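Local coordinates for proteasome assembly chaperone family protein (Pyrococcus furiosus DSM 3638, PDB 3WZ2) that probably acts as a proteasome-assembly chaperone, being an archaeal homolog (PbaA) of the factors that assist proteasome formation, at residues E138-L143 and K173-L177; V113-A117 and S160-L164; E16-F22 and K107-V113. All blocks are in the same frame, centred on the assembly; numbering follows the deposited sequence.

Overall arrangement
All three contacts are built on neighbouring strands of one mixed sheet, in the order 21-24, 112-120 and 174-181, which run parallel. Along the chain contact 3 comes first, ending at Val113, where contact 2 begins, while the segments of contacts 1 and 2 alternate. Contact 3 brings strands 21-24 and 112-120 together at their starts; contact 2 lays helix 158-169 on strand 112-120; contact 1 ties helix 137-145 to strand 174-181. Their centres lie about 11 Å (1 and 2), 15 Å (2 and 3) and 16 Å (1 and 3) apart. The backbone of Val113 also pairs with Lys173 and Tyr175, so the three contacts of this PAC2-family protein meet through strand 112-120.

Contact 1: residues E138-L143 and K173-L177; sequences EENKEL and KSYVL
Lys173, just ahead of strand 174-181, meets Glu138, Glu139 and Glu142 of helix 137-145 in a salt-bridge network that joins this helix to the mixed sheet of the PAC2-family fold. Lys173 NZ lies 2.6 Å from Glu142 OE2. It is 2.7 Å from Glu139 OE2, and Glu138 OE1 is the third partner of NZ at 3.0 Å. Glu138 and Glu139 offer anti lone pairs, whereas Glu142 is met on its syn side, 15° out of the carboxylate plane. Bends at chi3 (71°) and chi4 (44°) curl the lysine chain back to this meeting point. With an alanine at Lys173, the three carboxylates would probably be left close together without their shared positive mate.

Tyr175 OH donates to Glu142 OE1 at 2.6 Å, so both oxygens of that carboxylate are held; Lys112 NZ adds a long, weak ion pair. A water connects Ser174 N with Glu139 OE1, which also bonds Ser136 OG.

Apolar packing completes the interface. Glu139 CG sits over one face of the Tyr175 ring, 3.9 Å from its centroid, a CH-pi contact, while Leu143 CG comes to the ring edge. Farther along the strand, Leu143 CD2 touches Leu177 CD2 at 3.9 Å.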
ATOM      1  N   GLU B 138      16.850  27.841 -27.470  1.00 28.53           N
ATOM      2  CA  GLU B 138      15.953  28.541 -28.372  1.00 33.90           C
ATOM      3  C   GLU B 138      14.751  29.196 -27.654  1.00 31.02           C
ATOM      4  O   GLU B 138      14.398  30.339 -27.960  1.00 27.52           O
ATOM      5  CB  GLU B 138      15.403  27.610 -29.476  1.00 40.41           C
ATOM      6  CG  GLU B 138      14.638  28.376 -30.570  1.00 51.63           C
ATOM      7  CD  GLU B 138      14.221  27.531 -31.774  1.00 65.37           C
ATOM      8  OE1 GLU B 138      13.000  27.259 -31.935  1.00 62.54           O
ATOM      9  OE2 GLU B 138      15.118  27.141 -32.559  1.00 75.23           O
ATOM     10  N   GLU B 139      14.126  28.468 -26.729  1.00 25.16           N
ATOM     11  CA  GLU B 139      12.985  29.009 -25.990  1.00 22.57           C
ATOM     12  C   GLU B 139      13.472  30.046 -24.999  1.00 19.97           C
ATOM     13  O   GLU B 139      12.783  31.013 -24.738  1.00 19.82           O
ATOM     14  CB  GLU B 139      12.206  27.891 -25.288  1.00 22.34           C
ATOM     15  CG  GLU B 139      11.351  27.082 -26.255  1.00 25.39           C
ATOM     16  CD  GLU B 139      12.166  26.120 -27.103  1.00 28.12           C
ATOM     17  OE1 GLU B 139      12.894  25.304 -26.529  1.00 28.91           O
ATOM     18  OE2 GLU B 139      12.076  26.197 -28.338  1.00 33.39           O
ATOM     19  N   ASN B 140      14.643  29.834 -24.416  1.00 18.52           N
ATOM     20  CA  ASN B 140      15.185  30.843 -23.533  1.00 20.69           C
ATOM     21  C   ASN B 140      15.341  32.166 -24.332  1.00 21.80           C
ATOM     22  O   ASN B 140      15.080  33.237 -23.805  1.00 21.59           O
ATOM     23  CB  ASN B 140      16.553  30.453 -22.945  1.00 21.22           C
ATOM     24  CG  ASN B 140      16.495  29.563 -21.743  1.00 24.17           C
ATOM     25  OD1 ASN B 140      17.542  29.160 -21.165  1.00 26.26           O
ATOM     26  ND2 ASN B 140      15.319  29.277 -21.315  1.00 22.97           N
ATOM     27  N   LYS B 141      15.813  32.077 -25.564  1.00 23.55           N
ATOM     28  CA  LYS B 141      16.051  33.280 -26.379  1.00 30.36           C
ATOM     29  C   LYS B 141      14.752  33.962 -26.708  1.00 27.09           C
ATOM     30  O   LYS B 141      14.684  35.173 -26.635  1.00 27.61           O
ATOM     31  CB  LYS B 141      16.850  32.966 -27.654  1.00 36.41           C
ATOM     32  CG  LYS B 141      18.286  32.586 -27.327  1.00 44.47           C
ATOM     33  CD  LYS B 141      19.159  32.037 -28.482  1.00 57.66           C
ATOM     34  CE  LYS B 141      19.232  32.956 -29.677  1.00 66.73           C
ATOM     35  NZ  LYS B 141      20.405  32.628 -30.537  1.00 74.90           N
ATOM     36  N   GLU B 142      13.716  33.197 -27.036  1.00 26.61           N
ATOM     37  CA  GLU B 142      12.398  33.783 -27.205  1.00 29.64           C
ATOM     38  C   GLU B 142      11.938  34.559 -25.978  1.00 26.61           C
ATOM     39  O   GLU B 142      11.408  35.659 -26.108  1.00 30.74           O
ATOM     40  CB  GLU B 142      11.366  32.733 -27.494  1.00 34.11           C
ATOM     41  CG  GLU B 142      11.477  32.164 -28.874  1.00 42.46           C
ATOM     42  CD  GLU B 142      10.514  31.006 -29.071  1.00 47.87           C
ATOM     43  OE1 GLU B 142       9.386  31.068 -28.484  1.00 45.63           O
ATOM     44  OE2 GLU B 142      10.922  30.068 -29.800  1.00 43.32           O
ATOM     45  N   LEU B 143      12.117  33.981 -24.801  1.00 23.83           N
ATOM     46  CA  LEU B 143      11.691  34.641 -23.589  1.00 24.76           C
ATOM     47  C   LEU B 143      12.497  35.924 -23.363  1.00 25.33           C
ATOM     48  O   LEU B 143      11.915  36.930 -22.949  1.00 23.56           O
ATOM     49  CB  LEU B 143      11.787  33.717 -22.369  1.00 22.42           C
ATOM     50  CG  LEU B 143      10.755  32.574 -22.344  1.00 22.02           C
ATOM     51  CD1 LEU B 143      11.218  31.473 -21.378  1.00 23.19           C
ATOM     52  CD2 LEU B 143       9.360  33.054 -21.979  1.00 20.76           C
ATOM     53  N   LYS B 173       8.413  22.689 -27.985  1.00 18.46           N
ATOM     54  CA  LYS B 173       8.841  23.956 -27.435  1.00 19.47           C
ATOM     55  C   LYS B 173       8.100  24.153 -26.144  1.00 17.29           C
ATOM     56  O   LYS B 173       6.873  24.271 -26.143  1.00 15.50           O
ATOM     57  CB  LYS B 173       8.540  25.101 -28.432  1.00 22.89           C
ATOM     58  CG  LYS B 173       9.226  24.945 -29.779  1.00 25.57           C
ATOM     59  CD  LYS B 173       8.724  25.891 -30.870  1.00 30.74           C
ATOM     60  CE  LYS B 173       9.127  27.335 -30.645  1.00 33.71           C
ATOM     61  NZ  LYS B 173      10.548  27.486 -30.211  1.00 39.25           N
ATOM     62  N   SER B 174       8.844  24.175 -25.046  1.00 17.08           N
ATOM     63  CA  SER B 174       8.257  24.233 -23.703  1.00 17.29           C
ATOM     64  C   SER B 174       8.794  25.446 -22.934  1.00 17.09           C
ATOM     65  O   SER B 174       9.945  25.899 -23.145  1.00 16.05           O
ATOM     66  CB  SER B 174       8.416  22.920 -22.918  1.00 17.06           C
ATOM     67  OG  SER B 174       9.724  22.683 -22.491  1.00 18.54           O
ATOM     68  N   TYR B 175       7.918  26.001 -22.099  1.00 16.02           N
ATOM     69  CA  TYR B 175       8.212  27.156 -21.292  1.00 16.42           C
ATOM     70  C   TYR B 175       7.520  27.048 -19.945  1.00 16.98           C
ATOM     71  O   TYR B 175       6.450  26.449 -19.843  1.00 16.04           O
ATOM     72  CB  TYR B 175       7.723  28.439 -21.941  1.00 17.23           C
ATOM     73  CG  TYR B 175       7.918  28.565 -23.443  1.00 18.96           C
ATOM     74  CD1 TYR B 175       7.199  27.787 -24.302  1.00 20.28           C
ATOM     75  CD2 TYR B 175       8.814  29.495 -24.008  1.00 21.14           C
ATOM     76  CE1 TYR B 175       7.341  27.901 -25.667  1.00 20.53           C
ATOM     77  CE2 TYR B 175       8.957  29.624 -25.396  1.00 19.83           C
ATOM     78  CZ  TYR B 175       8.195  28.831 -26.205  1.00 20.22           C
ATOM     79  OH  TYR B 175       8.320  28.927 -27.555  1.00 24.12           O
ATOM     80  N   VAL B 176       8.125  27.649 -18.922  1.00 16.41           N
ATOM     81  CA  VAL B 176       7.415  27.987 -17.701  1.00 16.93           C
ATOM     82  C   VAL B 176       7.548  29.504 -17.426  1.00 17.62           C
ATOM     83  O   VAL B 176       8.626  30.057 -17.509  1.00 16.24           O
ATOM     84  CB  VAL B 176       7.959  27.194 -16.507  1.00 18.59           C
ATOM     85  CG1 VAL B 176       7.105  27.409 -15.262  1.00 18.03           C
ATOM     86  CG2 VAL B 176       8.040  25.694 -16.824  1.00 18.02           C
ATOM     87  N   LEU B 177       6.434  30.140 -17.101  1.00 18.72           N
ATOM     88  CA  LEU B 177       6.431  31.499 -16.568  1.00 18.53           C
ATOM     89  C   LEU B 177       6.200  31.415 -15.068  1.00 19.72           C
ATOM     90  O   LEU B 177       5.252  30.739 -14.636  1.00 19.60           O
ATOM     91  CB  LEU B 177       5.317  32.296 -17.214  1.00 18.06           C
ATOM     92  CG  LEU B 177       5.366  32.401 -18.735  1.00 18.09           C
ATOM     93  CD1 LEU B 177       4.145  33.137 -19.243  1.00 17.87           C
ATOM     94  CD2 LEU B 177       6.617  33.131 -19.149  1.00 18.69           C
TER
HETATM   95  O   HOH W   1      11.691  23.171 -25.462  1.00 19.24           O

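Contact 2: residues V113-A117 and S160-L164; sequences VISLA and SGKLL
Matching first torsions set the two central serines: in Ser115 (chi1 -65°) and Ser160 (chi1 -70°) alike, OG stands anti to the residue's own carbonyl carbon and beside its backbone N. The pair marks where helix 158-169 packs on strand 112-120 in the alpha/beta layering of the fold, the segment axes running nearly antiparallel at 160°. Alternation along the strand supports this reading. Val113, Ser115 and Ala117 direct their side chains toward this helix, whereas Ile114 and Leu116 face away and pack on helix 188-202, which covers the other side of the sheet.

Small side chains permit the close approach. The CA atoms of Ser115 and Ser160 are 5.4 Å apart, and Ser115 CB lies 3.7 Å from Ser160 CB and 3.5 Å from Ser160 OG. The two hydroxyls are not bonded to each other; each forms a hydrogen bond with Glu24 OE1 of the adjacent strand 21-24, so this carboxylate oxygen joins strand and helix indirectly and satisfies both buried hydroxyls.

One helical turn later the contact becomes mainly apolar. Leu163 CG rests 4.1 Å from Val113 CG1, the two side chains crossing at about a right angle, and Leu163 CD2 approaches Ser115 OG at 3.9 Å. Both leucine torsions are away from staggered values, so the exact placing of its methyls deserves caution. Val102 and Leu105 of helix 91-107 extend this packing. Beyond the chain, Gly161 O is bonded to Ser61 OG of the second subunit.

At the other end of the contact, beside Ala117, a water bridges strand and helix, donating to Leu116 O at 2.7 Å and to Ser160 OG at 3.2 Å.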
ATOM      1  N   VAL B 113       4.137  24.578 -25.402  1.00 18.06           N
ATOM      2  CA  VAL B 113       3.693  24.069 -24.141  1.00 16.85           C
ATOM      3  C   VAL B 113       4.144  25.046 -23.091  1.00 17.36           C
ATOM      4  O   VAL B 113       5.330  25.204 -22.857  1.00 17.68           O
ATOM      5  CB  VAL B 113       4.295  22.675 -23.887  1.00 16.65           C
ATOM      6  CG1 VAL B 113       3.656  22.023 -22.683  1.00 16.35           C
ATOM      7  CG2 VAL B 113       4.102  21.788 -25.110  1.00 17.36           C
ATOM      8  N   ILE B 114       3.196  25.686 -22.418  1.00 17.66           N
ATOM      9  CA  ILE B 114       3.509  26.779 -21.511  1.00 17.91           C
ATOM     10  C   ILE B 114       2.897  26.450 -20.162  1.00 18.06           C
ATOM     11  O   ILE B 114       1.688  26.323 -20.037  1.00 19.52           O
ATOM     12  CB  ILE B 114       2.917  28.107 -22.026  1.00 18.74           C
ATOM     13  CG1 ILE B 114       3.471  28.461 -23.391  1.00 20.77           C
ATOM     14  CG2 ILE B 114       3.252  29.237 -21.071  1.00 20.06           C
ATOM     15  CD1 ILE B 114       2.685  29.520 -24.148  1.00 23.03           C
ATOM     16  N   SER B 115       3.728  26.354 -19.137  1.00 17.94           N
ATOM     17  CA  SER B 115       3.234  26.214 -17.777  1.00 18.09           C
ATOM     18  C   SER B 115       3.261  27.548 -17.042  1.00 17.87           C
ATOM     19  O   SER B 115       4.164  28.345 -17.205  1.00 17.79           O
ATOM     20  CB  SER B 115       4.092  25.166 -17.025  1.00 19.47           C
ATOM     21  OG  SER B 115       3.921  23.882 -17.599  1.00 20.32           O
ATOM     22  N   LEU B 116       2.221  27.785 -16.267  1.00 18.52           N
ATOM     23  CA  LEU B 116       2.096  28.951 -15.440  1.00 19.10           C
ATOM     24  C   LEU B 116       2.275  28.533 -13.998  1.00 19.97           C
ATOM     25  O   LEU B 116       1.563  27.656 -13.510  1.00 22.70           O
ATOM     26  CB  LEU B 116       0.702  29.547 -15.606  1.00 20.18           C
ATOM     27  CG  LEU B 116       0.282  29.780 -17.038  1.00 20.24           C
ATOM     28  CD1 LEU B 116      -1.077  30.433 -17.018  1.00 20.23           C
ATOM     29  CD2 LEU B 116       1.300  30.640 -17.775  1.00 20.78           C
ATOM     30  N   ALA B 117       3.261  29.100 -13.339  1.00 18.91           N
ATOM     31  CA  ALA B 117       3.630  28.652 -11.994  1.00 19.89           C
ATOM     32  C   ALA B 117       3.919  29.845 -11.105  1.00 20.66           C
ATOM     33  O   ALA B 117       4.044  30.984 -11.587  1.00 18.33           O
ATOM     34  CB  ALA B 117       4.848  27.751 -12.062  1.00 20.44           C
ATOM     35  N   SER B 160       4.299  21.500 -13.446  1.00 18.94           N
ATOM     36  CA  SER B 160       4.963  22.489 -14.292  1.00 20.17           C
ATOM     37  C   SER B 160       6.401  22.088 -14.564  1.00 19.64           C
ATOM     38  O   SER B 160       6.861  22.112 -15.697  1.00 18.04           O
ATOM     39  CB  SER B 160       4.898  23.877 -13.653  1.00 20.92           C
ATOM     40  OG  SER B 160       3.546  24.317 -13.719  1.00 25.04           O
ATOM     41  N   GLY B 161       7.104  21.659 -13.517  1.00 19.93           N
ATOM     42  CA  GLY B 161       8.475  21.124 -13.686  1.00 20.82           C
ATOM     43  C   GLY B 161       8.547  19.907 -14.592  1.00 20.03           C
ATOM     44  O   GLY B 161       9.446  19.768 -15.403  1.00 18.81           O
ATOM     45  N   LYS B 162       7.599  18.995 -14.431  1.00 21.09           N
ATOM     46  CA  LYS B 162       7.628  17.745 -15.173  1.00 21.60           C
ATOM     47  C   LYS B 162       7.361  17.984 -16.634  1.00 19.66           C
ATOM     48  O   LYS B 162       8.046  17.463 -17.475  1.00 17.01           O
ATOM     49  CB  LYS B 162       6.609  16.725 -14.624  1.00 23.42           C
ATOM     50  CG  LYS B 162       6.819  15.305 -15.172  1.00 25.84           C
ATOM     51  CD  LYS B 162       8.104  14.711 -14.597  1.00 29.07           C
ATOM     52  CE  LYS B 162       8.617  13.488 -15.316  1.00 33.66           C
ATOM     53  NZ  LYS B 162       7.759  12.317 -15.068  1.00 37.50           N
ATOM     54  N   LEU B 163       6.361  18.799 -16.916  1.00 20.42           N
ATOM     55  CA  LEU B 163       6.019  19.116 -18.299  1.00 22.45           C
ATOM     56  C   LEU B 163       7.128  19.832 -19.003  1.00 20.03           C
ATOM     57  O   LEU B 163       7.439  19.544 -20.150  1.00 20.44           O
ATOM     58  CB  LEU B 163       4.811  20.030 -18.359  1.00 24.64           C
ATOM     59  CG  LEU B 163       3.601  19.797 -19.200  1.00 29.77           C
ATOM     60  CD1 LEU B 163       3.451  18.329 -19.463  1.00 30.69           C
ATOM     61  CD2 LEU B 163       2.353  20.467 -18.620  1.00 32.09           C
ATOM     62  N   LEU B 164       7.710  20.814 -18.339  1.00 18.27           N
ATOM     63  CA  LEU B 164       8.842  21.522 -18.936  1.00 18.11           C
ATOM     64  C   LEU B 164       9.836  20.501 -19.491  1.00 18.45           C
ATOM     65  O   LEU B 164      10.242  20.573 -20.649  1.00 17.42           O
ATOM     66  CB  LEU B 164       9.519  22.402 -17.895  1.00 18.16           C
ATOM     67  CG  LEU B 164      10.813  23.098 -18.276  1.00 18.00           C
ATOM     68  CD1 LEU B 164      10.562  24.058 -19.417  1.00 17.93           C
ATOM     69  CD2 LEU B 164      11.400  23.806 -17.072  1.00 17.62           C
TER
HETATM   70  O   HOH W   2       1.523  25.704 -11.681  1.00 34.30           O

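Contact 3: residues E16-F22 and K107-V113; sequences EVENAIF and KVNAEKV
Ala20 O receives two backbone donors from across the contact: Glu111 N at 2.8 Å, tilted 28° from the carbonyl plane, and Lys112 N in a weak bond at 3.5 Å. The parallel pairing of strands 21-24 and 112-120 starts here, with Ile21 bridged to Lys112 and Phe22 to Val113. Phe22 N donates to Lys112 O at 2.9 Å in an almost straight bond (178°). Beyond it, Val113 CG1 approaches Phe22 CD2 obliquely to the ring.

Before the strands begin, a turn and a helix end meet. A type II turn from Val17 to Ala20 faces the Schellman motif that follows helix 91-107, where Asn109 takes positive phi, and Asn19 N donates to Val108 O at 3.1 Å. Val108 is the main apolar wedge: with chi1 at -55°, CG1 lies against Glu16 CB at 3.9 Å while CG2 turns to Val17 O.

Side-chain polar contacts lie on the solvent side. Glu18 OE2 lies in the amide plane of Asn109 and accepts from its ND2 at 3.2 Å, on the syn side but out of the carboxylate plane; Glu16 makes a long ion pair with Lys107. Four of the five hydrogen bonds across the contact, one weak, are backbone to backbone, so the register probably rests more on the backbone than on these exposed side chains.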
ATOM      1  N   GLU B  16      -8.229  16.071 -30.782  1.00 24.82           N
ATOM      2  CA  GLU B  16      -7.022  16.597 -31.400  1.00 28.62           C
ATOM      3  C   GLU B  16      -7.208  18.030 -31.831  1.00 28.43           C
ATOM      4  O   GLU B  16      -8.231  18.393 -32.407  1.00 32.57           O
ATOM      5  CB  GLU B  16      -6.622  15.744 -32.592  1.00 31.19           C
ATOM      6  CG  GLU B  16      -6.285  14.326 -32.167  1.00 36.15           C
ATOM      7  CD  GLU B  16      -5.514  13.516 -33.216  1.00 47.96           C
ATOM      8  OE1 GLU B  16      -4.993  14.089 -34.223  1.00 54.66           O
ATOM      9  OE2 GLU B  16      -5.438  12.286 -33.020  1.00 45.83           O
ATOM     10  N   VAL B  17      -6.289  18.880 -31.411  1.00 24.72           N
ATOM     11  CA  VAL B  17      -6.245  20.243 -31.866  1.00 25.05           C
ATOM     12  C   VAL B  17      -4.883  20.371 -32.510  1.00 25.74           C
ATOM     13  O   VAL B  17      -3.869  20.377 -31.807  1.00 21.21           O
ATOM     14  CB  VAL B  17      -6.423  21.236 -30.693  1.00 26.72           C
ATOM     15  CG1 VAL B  17      -6.215  22.686 -31.150  1.00 27.25           C
ATOM     16  CG2 VAL B  17      -7.814  21.082 -30.073  1.00 27.01           C
ATOM     17  N   GLU B  18      -4.836  20.443 -33.844  1.00 27.81           N
ATOM     18  CA  GLU B  18      -3.537  20.451 -34.545  1.00 27.33           C
ATOM     19  C   GLU B  18      -2.804  21.736 -34.167  1.00 26.07           C
ATOM     20  O   GLU B  18      -3.430  22.802 -34.090  1.00 29.14           O
ATOM     21  CB  GLU B  18      -3.729  20.328 -36.068  1.00 30.71           C
ATOM     22  CG  GLU B  18      -2.452  19.928 -36.840  1.00 31.88           C
ATOM     23  CD  GLU B  18      -1.992  18.495 -36.583  1.00 36.24           C
ATOM     24  OE1 GLU B  18      -2.730  17.686 -35.974  1.00 37.79           O
ATOM     25  OE2 GLU B  18      -0.859  18.156 -36.978  1.00 37.61           O
ATOM     26  N   ASN B  19      -1.490  21.635 -33.912  1.00 23.98           N
ATOM     27  CA  ASN B  19      -0.648  22.803 -33.605  1.00 24.74           C
ATOM     28  C   ASN B  19      -1.079  23.607 -32.351  1.00 21.90           C
ATOM     29  O   ASN B  19      -0.970  24.831 -32.259  1.00 21.56           O
ATOM     30  CB  ASN B  19      -0.502  23.719 -34.839  1.00 27.68           C
ATOM     31  CG  ASN B  19       0.034  22.941 -36.092  1.00 31.00           C
ATOM     32  OD1 ASN B  19       0.911  22.066 -36.022  1.00 28.57           O
ATOM     33  ND2 ASN B  19      -0.550  23.241 -37.220  1.00 35.84           N
ATOM     34  N   ALA B  20      -1.608  22.870 -31.410  1.00 21.36           N
ATOM     35  CA  ALA B  20      -2.114  23.438 -30.168  1.00 22.76           C
ATOM     36  C   ALA B  20      -1.073  24.295 -29.483  1.00 21.66           C
ATOM     37  O   ALA B  20       0.139  23.986 -29.469  1.00 23.58           O
ATOM     38  CB  ALA B  20      -2.555  22.311 -29.249  1.00 22.77           C
ATOM     39  N   ILE B  21      -1.536  25.389 -28.913  1.00 20.95           N
ATOM     40  CA  ILE B  21      -0.846  26.044 -27.831  1.00 19.55           C
ATOM     41  C   ILE B  21      -1.476  25.591 -26.539  1.00 20.41           C
ATOM     42  O   ILE B  21      -2.650  25.875 -26.269  1.00 18.15           O
ATOM     43  CB  ILE B  21      -0.912  27.561 -27.996  1.00 20.33           C
ATOM     44  CG1 ILE B  21      -0.137  27.966 -29.255  1.00 22.05           C
ATOM     45  CG2 ILE B  21      -0.345  28.268 -26.767  1.00 20.23           C
ATOM     46  CD1 ILE B  21      -0.485  29.352 -29.765  1.00 25.53           C
ATOM     47  N   PHE B  22      -0.685  24.871 -25.732  1.00 19.68           N
ATOM     48  CA  PHE B  22      -1.188  24.212 -24.530  1.00 18.04           C
ATOM     49  C   PHE B  22      -0.682  24.942 -23.328  1.00 17.44           C
ATOM     50  O   PHE B  22       0.534  25.101 -23.166  1.00 17.73           O
ATOM     51  CB  PHE B  22      -0.682  22.782 -24.477  1.00 18.79           C
ATOM     52  CG  PHE B  22      -1.214  21.993 -23.322  1.00 17.46           C
ATOM     53  CD1 PHE B  22      -2.356  21.249 -23.462  1.00 18.72           C
ATOM     54  CD2 PHE B  22      -0.544  21.949 -22.125  1.00 17.80           C
ATOM     55  CE1 PHE B  22      -2.843  20.488 -22.408  1.00 17.91           C
ATOM     56  CE2 PHE B  22      -1.015  21.188 -21.070  1.00 17.64           C
ATOM     57  CZ  PHE B  22      -2.163  20.454 -21.215  1.00 17.43           C
ATOM     58  N   LYS B 107       1.540  13.897 -30.555  1.00 26.15           N
ATOM     59  CA  LYS B 107       0.636  13.424 -31.557  1.00 30.24           C
ATOM     60  C   LYS B 107       0.080  14.563 -32.417  1.00 28.80           C
ATOM     61  O   LYS B 107      -0.059  14.396 -33.612  1.00 27.76           O
ATOM     62  CB  LYS B 107      -0.524  12.690 -30.897  1.00 35.86           C
ATOM     63  CG  LYS B 107      -1.289  11.753 -31.811  1.00 42.71           C
ATOM     64  CD  LYS B 107      -2.760  11.645 -31.418  1.00 51.24           C
ATOM     65  CE  LYS B 107      -2.984  11.229 -29.965  1.00 59.78           C
ATOM     66  NZ  LYS B 107      -4.438  11.325 -29.597  1.00 59.54           N
ATOM     67  N   VAL B 108      -0.290  15.692 -31.808  1.00 24.31           N
ATOM     68  CA  VAL B 108      -0.936  16.753 -32.553  1.00 22.35           C
ATOM     69  C   VAL B 108       0.075  17.792 -33.033  1.00 22.66           C
ATOM     70  O   VAL B 108      -0.313  18.808 -33.564  1.00 22.89           O
ATOM     71  CB  VAL B 108      -2.060  17.435 -31.735  1.00 23.23           C
ATOM     72  CG1 VAL B 108      -3.063  16.402 -31.251  1.00 22.82           C
ATOM     73  CG2 VAL B 108      -1.527  18.257 -30.551  1.00 19.17           C
ATOM     74  N   ASN B 109       1.365  17.568 -32.780  1.00 20.88           N
ATOM     75  CA  ASN B 109       2.415  18.517 -33.123  1.00 22.21           C
ATOM     76  C   ASN B 109       2.175  19.893 -32.544  1.00 22.70           C
ATOM     77  O   ASN B 109       2.214  20.901 -33.251  1.00 22.32           O
ATOM     78  CB  ASN B 109       2.611  18.586 -34.630  1.00 23.12           C
ATOM     79  CG  ASN B 109       2.784  17.202 -35.236  1.00 25.56           C
ATOM     80  OD1 ASN B 109       3.758  16.502 -34.965  1.00 22.83           O
ATOM     81  ND2 ASN B 109       1.831  16.798 -36.044  1.00 28.37           N
ATOM     82  N   ALA B 110       2.004  19.920 -31.228  1.00 21.39           N
ATOM     83  CA  ALA B 110       1.784  21.153 -30.499  1.00 20.85           C
ATOM     84  C   ALA B 110       2.856  22.157 -30.837  1.00 21.30           C
ATOM     85  O   ALA B 110       4.016  21.824 -30.957  1.00 20.62           O
ATOM     86  CB  ALA B 110       1.770  20.887 -28.995  1.00 20.39           C
ATOM     87  N   GLU B 111       2.450  23.403 -30.996  1.00 22.23           N
ATOM     88  CA  GLU B 111       3.377  24.492 -31.273  1.00 24.72           C
ATOM     89  C   GLU B 111       4.116  24.971 -30.009  1.00 23.77           C
ATOM     90  O   GLU B 111       5.294  25.282 -30.055  1.00 22.02           O
ATOM     91  CB  GLU B 111       2.564  25.630 -31.883  1.00 29.76           C
ATOM     92  CG  GLU B 111       3.355  26.802 -32.413  1.00 37.50           C
ATOM     93  CD  GLU B 111       2.438  27.974 -32.779  1.00 46.23           C
ATOM     94  OE1 GLU B 111       1.372  27.716 -33.405  1.00 46.44           O
ATOM     95  OE2 GLU B 111       2.787  29.138 -32.434  1.00 50.14           O
ATOM     96  N   LYS B 112       3.407  25.042 -28.885  1.00 22.48           N
ATOM     97  CA  LYS B 112       3.975  25.512 -27.622  1.00 22.50           C
ATOM     98  C   LYS B 112       3.334  24.808 -26.430  1.00 18.98           C
ATOM     99  O   LYS B 112       2.150  24.541 -26.428  1.00 19.44           O
ATOM    100  CB  LYS B 112       3.763  27.020 -27.438  1.00 26.10           C
ATOM    101  CG  LYS B 112       4.543  27.880 -28.384  1.00 29.50           C
ATOM    102  CD  LYS B 112       4.383  29.350 -28.068  1.00 34.11           C
ATOM    103  CE  LYS B 112       4.760  30.231 -29.254  1.00 41.51           C
ATOM    104  NZ  LYS B 112       5.983  31.016 -28.983  1.00 45.48           N
ATOM    105  N   VAL B 113       4.137  24.578 -25.402  1.00 18.06           N
ATOM    106  CA  VAL B 113       3.693  24.069 -24.141  1.00 16.85           C
ATOM    107  C   VAL B 113       4.144  25.046 -23.091  1.00 17.36           C
ATOM    108  O   VAL B 113       5.330  25.204 -22.857  1.00 17.68           O
ATOM    109  CB  VAL B 113       4.295  22.675 -23.887  1.00 16.65           C
ATOM    110  CG1 VAL B 113       3.656  22.023 -22.683  1.00 16.35           C
ATOM    111  CG2 VAL B 113       4.102  21.788 -25.110  1.00 17.36           C
TER